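Long-range contacts in nigritoxine (PDB 5M41), which is a bacterial toxin of Vibrio nigripulchritudo that acts on crustaceans and insects and is built on a new fold: residues T608-K613 / R682-D687; N676-M681 / Q728-G733. All coordinates share one frame; numbering follows the deposited sequence.

Interaction 1 of 2, residues T608-K613 / R682-D687; sequences TYIEGK and RKVKND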
loop_
_atom_site.group_PDB
_atom_site.type_symbol
_atom_site.label_atom_id
_atom_site.label_comp_id
_atom_site.label_asym_id
_atom_site.label_seq_id
_atom_site.Cartn_x
_atom_site.Cartn_y
_atom_site.Cartn_z
ATOM N N THR A 608 19.937 -17.935 15.094
ATOM C CA THR A 608 18.638 -17.647 15.699
ATOM C C THR A 608 17.871 -16.696 14.812
ATOM O O THR A 608 16.695 -16.936 14.507
ATOM C CB THR A 608 18.761 -17.067 17.126
ATOM O OG1 THR A 608 19.373 -18.047 17.975
ATOM C CG2 THR A 608 17.378 -16.739 17.702
ATOM N N TYR A 609 18.532 -15.630 14.382
ATOM C CA TYR A 609 17.829 -14.650 13.554
ATOM C C TYR A 609 17.310 -15.288 12.266
ATOM O O TYR A 609 16.143 -15.127 11.931
ATOM C CB TYR A 609 18.662 -13.389 13.286
ATOM C CG TYR A 609 17.959 -12.411 12.366
ATOM C CD1 TYR A 609 16.975 -11.543 12.853
ATOM C CD2 TYR A 609 18.253 -12.377 11.004
ATOM C CE1 TYR A 609 16.315 -10.660 12.010
ATOM C CE2 TYR A 609 17.601 -11.497 10.146
ATOM C CZ TYR A 609 16.637 -10.636 10.656
ATOM O OH TYR A 609 15.985 -9.755 9.805
ATOM N N ILE A 610 18.159 -16.035 11.574
ATOM C CA ILE A 610 17.791 -16.614 10.294
ATOM C C ILE A 610 16.668 -17.660 10.447
ATOM O O ILE A 610 15.700 -17.649 9.663
ATOM C CB ILE A 610 19.029 -17.162 9.546
ATOM C CG1 ILE A 610 19.942 -15.998 9.132
ATOM C CG2 ILE A 610 18.637 -17.988 8.309
ATOM C CD1 ILE A 610 19.337 -15.013 8.132
ATOM N N GLU A 611 16.768 -18.526 11.457
ATOM C CA GLU A 611 15.700 -19.490 11.742
ATOM C C GLU A 611 14.379 -18.771 12.017
ATOM O O GLU A 611 13.331 -19.218 11.582
ATOM C CB GLU A 611 16.080 -20.427 12.891
ATOM C CG GLU A 611 17.250 -21.344 12.549
ATOM C CD GLU A 611 16.907 -22.333 11.443
ATOM O OE1 GLU A 611 15.894 -23.029 11.582
ATOM O OE2 GLU A 611 17.643 -22.427 10.441
ATOM N N GLY A 612 14.444 -17.629 12.693
ATOM C CA GLY A 612 13.262 -16.816 12.918
ATOM C C GLY A 612 12.700 -16.272 11.617
ATOM O O GLY A 612 11.502 -16.418 11.338
ATOM N N LYS A 613 13.563 -15.638 10.824
ATOM C CA LYS A 613 13.170 -15.100 9.524
ATOM C C LYS A 613 12.718 -16.189 8.543
ATOM O O LYS A 613 11.873 -15.924 7.689
ATOM C CB LYS A 613 14.288 -14.279 8.905
ATOM C CG LYS A 613 14.466 -12.913 9.539
ATOM C CD LYS A 613 13.210 -12.056 9.420
ATOM C CE LYS A 613 13.213 -11.197 8.170
ATOM N NZ LYS A 613 12.216 -10.098 8.276
ATOM N N ARG A 682 14.722 -19.654 1.707
ATOM C CA ARG A 682 14.044 -18.840 0.670
ATOM C C ARG A 682 13.230 -17.664 1.209
ATOM O O ARG A 682 13.323 -16.552 0.682
ATOM C CB ARG A 682 13.178 -19.701 -0.278
ATOM C CG ARG A 682 12.170 -20.591 0.428
ATOM C CD ARG A 682 11.427 -21.534 -0.527
ATOM N NE ARG A 682 11.132 -22.790 0.165
ATOM C CZ ARG A 682 11.816 -23.923 0.007
ATOM N NH1 ARG A 682 12.819 -23.991 -0.863
ATOM N NH2 ARG A 682 11.479 -25.002 0.705
ATOM N N LYS A 683 12.468 -17.889 2.278
ATOM C CA LYS A 683 11.581 -16.836 2.800
ATOM C C LYS A 683 12.308 -15.599 3.333
ATOM O O LYS A 683 11.730 -14.515 3.359
ATOM C CB LYS A 683 10.636 -17.389 3.857
ATOM C CG LYS A 683 9.519 -18.240 3.285
ATOM C CD LYS A 683 8.625 -18.758 4.387
ATOM C CE LYS A 683 7.486 -19.582 3.813
ATOM N NZ LYS A 683 6.699 -20.201 4.916
ATOM N N VAL A 684 13.566 -15.758 3.754
ATOM C CA VAL A 684 14.381 -14.623 4.234
ATOM C C VAL A 684 14.454 -13.568 3.125
ATOM O O VAL A 684 14.446 -12.365 3.391
ATOM C CB VAL A 684 15.803 -15.072 4.671
ATOM C CG1 VAL A 684 16.639 -13.903 5.179
ATOM C CG2 VAL A 684 15.714 -16.154 5.731
ATOM N N LYS A 685 14.470 -14.041 1.884
ATOM C CA LYS A 685 14.545 -13.180 0.709
ATOM C C LYS A 685 13.329 -12.263 0.514
ATOM O O LYS A 685 13.442 -11.262 -0.183
ATOM C CB LYS A 685 14.759 -14.030 -0.538
ATOM C CG LYS A 685 15.787 -13.467 -1.505
ATOM C CD LYS A 685 15.903 -14.387 -2.715
ATOM C CE LYS A 685 17.150 -14.070 -3.536
ATOM N NZ LYS A 685 17.333 -15.042 -4.653
ATOM N N ASN A 686 12.189 -12.600 1.123
ATOM C CA ASN A 686 11.010 -11.715 1.146
ATOM C C ASN A 686 11.289 -10.377 1.824
ATOM O O ASN A 686 10.655 -9.362 1.502
ATOM C CB ASN A 686 9.844 -12.370 1.891
ATOM C CG ASN A 686 9.278 -13.579 1.166
ATOM O OD1 ASN A 686 9.513 -13.774 -0.026
ATOM N ND2 ASN A 686 8.506 -14.388 1.885
ATOM N N ASP A 687 12.216 -10.373 2.779
ATOM C CA ASP A 687 12.632 -9.114 3.408
ATOM C C ASP A 687 13.999 -8.687 2.852
ATOM O O ASP A 687 15.053 -8.936 3.458
ATOM C CB ASP A 687 12.648 -9.277 4.925
ATOM C CG ASP A 687 12.880 -7.974 5.680
ATOM O OD1 ASP A 687 13.254 -6.934 5.090
ATOM O OD2 ASP A 687 12.690 -8.002 6.914
#
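Lys613 meets the turn of residues 682-687 at both ends of its side chain: CB packs on Val684 CG2 at 4.0 Å and the ammonium group reaches the carboxylate of Asp687. Lys613 NZ lies 2.5 Å from Asp687 OD2, a short salt bridge. The bond uses the anti lone pair of OD2, away from OD1; OD1 itself caps the backbone N of Ala690 at the start of helix 688-704. One carboxylate thus ties helix 603-614 to the N-terminus of another helix, whose dipole would probably help to stabilise the negative charge. The bends of the lysine at chi2 (-60°) and chi3 (-91°) carry its chain outward and forward along the helix axis, past the C-terminal end of the segment, to Asp687. On the way its CG passes 3.3 Å above one face of the Tyr609 ring, toward the rim, one helical turn earlier. Glu625 lies near the same ammonium group, but only as a long, weak ion pair.

Next to the salt bridge the contact is apolar. Val684 forks between two partners: CG2, beside its backbone N, meets the root of Lys613, while CG1, anti to that N (chi1 -179°), points to Ile610 CD1 at 4.2 Å. The Ile610 and Val684 side chains cross at about a right angle, a loose methyl-to-methyl touch. At the outer edge Lys683 CB lies 4.3 Å from Lys613 O, and the rest of its chain leads away.

The 3-10 turn that carries Val684 belongs to the connection between helices 667-676 and 688-704. Helix 688-704 closes the apolar side through Leu691 on Val684 and Ile694 on Ile610, and helix 603-614 itself follows directly on strand 594-601 of the six-stranded antiparallel sheet.

Interaction 2 of 2, residues N676-M681 / Q728-G733; sequences NAPTKM and QVLTNG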
loop_
_atom_site.group_PDB
_atom_site.type_symbol
_atom_site.label_atom_id
_atom_site.label_comp_id
_atom_site.label_asym_id
_atom_site.label_seq_id
_atom_site.Cartn_x
_atom_site.Cartn_y
_atom_site.Cartn_z
ATOM N N ASN A 676 21.824 -15.230 -1.829
ATOM C CA ASN A 676 20.849 -15.981 -2.612
ATOM C C ASN A 676 19.722 -16.618 -1.790
ATOM O O ASN A 676 18.676 -16.912 -2.342
ATOM C CB ASN A 676 21.525 -17.057 -3.448
ATOM C CG ASN A 676 20.531 -17.814 -4.334
ATOM O OD1 ASN A 676 19.962 -17.250 -5.284
ATOM N ND2 ASN A 676 20.304 -19.086 -4.015
ATOM N N ALA A 677 19.928 -16.846 -0.489
ATOM C CA ALA A 677 18.850 -17.428 0.346
ATOM C C ALA A 677 18.188 -18.686 -0.309
ATOM O O ALA A 677 16.972 -18.725 -0.481
ATOM C CB ALA A 677 17.784 -16.363 0.616
ATOM N N PRO A 678 18.985 -19.687 -0.702
ATOM C CA PRO A 678 18.369 -20.828 -1.397
ATOM C C PRO A 678 17.696 -21.795 -0.438
ATOM O O PRO A 678 17.879 -21.706 0.795
ATOM C CB PRO A 678 19.561 -21.526 -2.039
ATOM C CG PRO A 678 20.687 -21.237 -1.082
ATOM C CD PRO A 678 20.445 -19.835 -0.579
ATOM N N THR A 679 16.909 -22.693 -1.018
ATOM C CA THR A 679 16.326 -23.837 -0.324
ATOM C C THR A 679 15.603 -23.398 0.944
ATOM O O THR A 679 14.736 -22.533 0.855
ATOM C CB THR A 679 17.362 -24.961 -0.113
ATOM O OG1 THR A 679 18.402 -24.481 0.737
ATOM C CG2 THR A 679 18.003 -25.316 -1.423
ATOM N N LYS A 680 15.939 -23.947 2.111
ATOM C CA LYS A 680 15.157 -23.624 3.323
ATOM C C LYS A 680 15.256 -22.163 3.788
ATOM O O LYS A 680 14.444 -21.697 4.611
ATOM C CB LYS A 680 15.447 -24.598 4.469
ATOM C CG LYS A 680 15.188 -26.069 4.140
ATOM C CD LYS A 680 13.728 -26.357 3.801
ATOM C CE LYS A 680 13.538 -27.855 3.540
ATOM N NZ LYS A 680 12.673 -28.046 2.351
ATOM N N MET A 681 16.237 -21.438 3.265
ATOM C CA MET A 681 16.350 -19.985 3.522
ATOM C C MET A 681 15.452 -19.086 2.671
ATOM O O MET A 681 15.433 -17.866 2.888
ATOM C CB MET A 681 17.793 -19.527 3.297
ATOM C CG MET A 681 18.571 -19.218 4.544
ATOM S SD MET A 681 20.123 -18.416 4.074
ATOM C CE MET A 681 19.632 -16.696 4.140
ATOM N N GLN A 728 21.975 -26.446 8.863
ATOM C CA GLN A 728 20.730 -26.104 9.523
ATOM C C GLN A 728 19.997 -24.993 8.767
ATOM O O GLN A 728 18.796 -25.117 8.450
ATOM C CB GLN A 728 20.944 -25.712 11.004
ATOM C CG GLN A 728 19.651 -25.280 11.718
ATOM C CD GLN A 728 18.556 -26.352 11.683
ATOM O OE1 GLN A 728 18.852 -27.530 11.657
ATOM N NE2 GLN A 728 17.299 -25.936 11.660
ATOM N N VAL A 729 20.730 -23.919 8.477
ATOM C CA VAL A 729 20.152 -22.736 7.866
ATOM C C VAL A 729 19.610 -23.096 6.472
ATOM O O VAL A 729 18.489 -22.731 6.102
ATOM C CB VAL A 729 21.207 -21.593 7.839
ATOM C CG1 VAL A 729 20.986 -20.645 6.696
ATOM C CG2 VAL A 729 21.226 -20.843 9.174
ATOM N N LEU A 730 20.392 -23.836 5.711
ATOM C CA LEU A 730 20.023 -24.099 4.336
ATOM C C LEU A 730 19.116 -25.300 4.143
ATOM O O LEU A 730 18.345 -25.318 3.183
ATOM C CB LEU A 730 21.257 -24.232 3.448
ATOM C CG LEU A 730 22.216 -23.037 3.460
ATOM C CD1 LEU A 730 23.492 -23.362 2.713
ATOM C CD2 LEU A 730 21.561 -21.779 2.887
ATOM N N THR A 731 19.204 -26.299 5.025
ATOM C CA THR A 731 18.477 -27.562 4.801
ATOM C C THR A 731 17.705 -28.082 6.015
ATOM O O THR A 731 17.238 -29.222 6.006
ATOM C CB THR A 731 19.401 -28.690 4.267
ATOM O OG1 THR A 731 20.174 -29.249 5.341
ATOM C CG2 THR A 731 20.354 -28.189 3.147
ATOM N N ASN A 732 17.576 -27.261 7.058
ATOM C CA ASN A 732 16.952 -27.697 8.315
ATOM C C ASN A 732 17.640 -28.931 8.904
ATOM O O ASN A 732 17.011 -29.720 9.586
ATOM C CB ASN A 732 15.439 -27.954 8.143
ATOM C CG ASN A 732 14.668 -26.703 7.770
ATOM O OD1 ASN A 732 15.131 -25.579 7.963
ATOM N ND2 ASN A 732 13.486 -26.894 7.224
ATOM N N GLY A 733 18.931 -29.084 8.631
ATOM C CA GLY A 733 19.713 -30.206 9.152
ATOM C C GLY A 733 19.422 -31.542 8.472
ATOM O O GLY A 733 19.794 -32.594 8.986
#
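The C-terminal end of helix 719-731 is bound here by the loop that follows helix 667-676, through the carbonyl of Leu730. The oxygen of Leu730 accepts two hydrogen bonds: from Thr679 OG1 at 2.6 Å and from Lys680 N at 3.0 Å. The donors come from opposite faces of the carbonyl plane, tilted from it by 24° and 35° respectively, and together grip the oxygen on both sides. Thr679 OG1 reaches it from the position between its own backbone N and carbonyl carbon (chi1 64°).

Beneath these bonds, Met681 lies over two neighbouring side chains of the helix: its CG and SD are each 3.5 Å from Val729 CG1, and SD is 3.8 Å from Leu730 CD2; the same leucine methyl also meets Pro678 CG at 4.1 Å. Toward solvent, the Lys680 and Asn732 side chains cross at about a right angle, Lys680 CD 3.5 Å from Asn732 ND2, while Asn732 OD1 is hydrogen-bonded to Lys614 NZ.

Helix 603-614 packs alongside, with Ile610 touching Met681, and helix 739-751 packs against Leu730 through Leu742.

The two contacts lie side by side, their centres about 9 Å apart, and share one connection: residues 676-681 and 682-687 follow each other between helices 667-676 and 688-704, the first part meeting helix 719-731 and the second helix 603-614. These two helices also touch directly. Glu611 OE1 of interaction 1 lies 3.2 Å from Gln728 NE2 of interaction 2, a weak hydrogen bond, and Ile610 CG2 packs 3.9 Å from Val729 CG1. The segments of the two contacts alternate along the chain. Both belong to the C-terminal part of the toxin, remote in sequence from the magnesium site at Val189, Glu192 and Asp195.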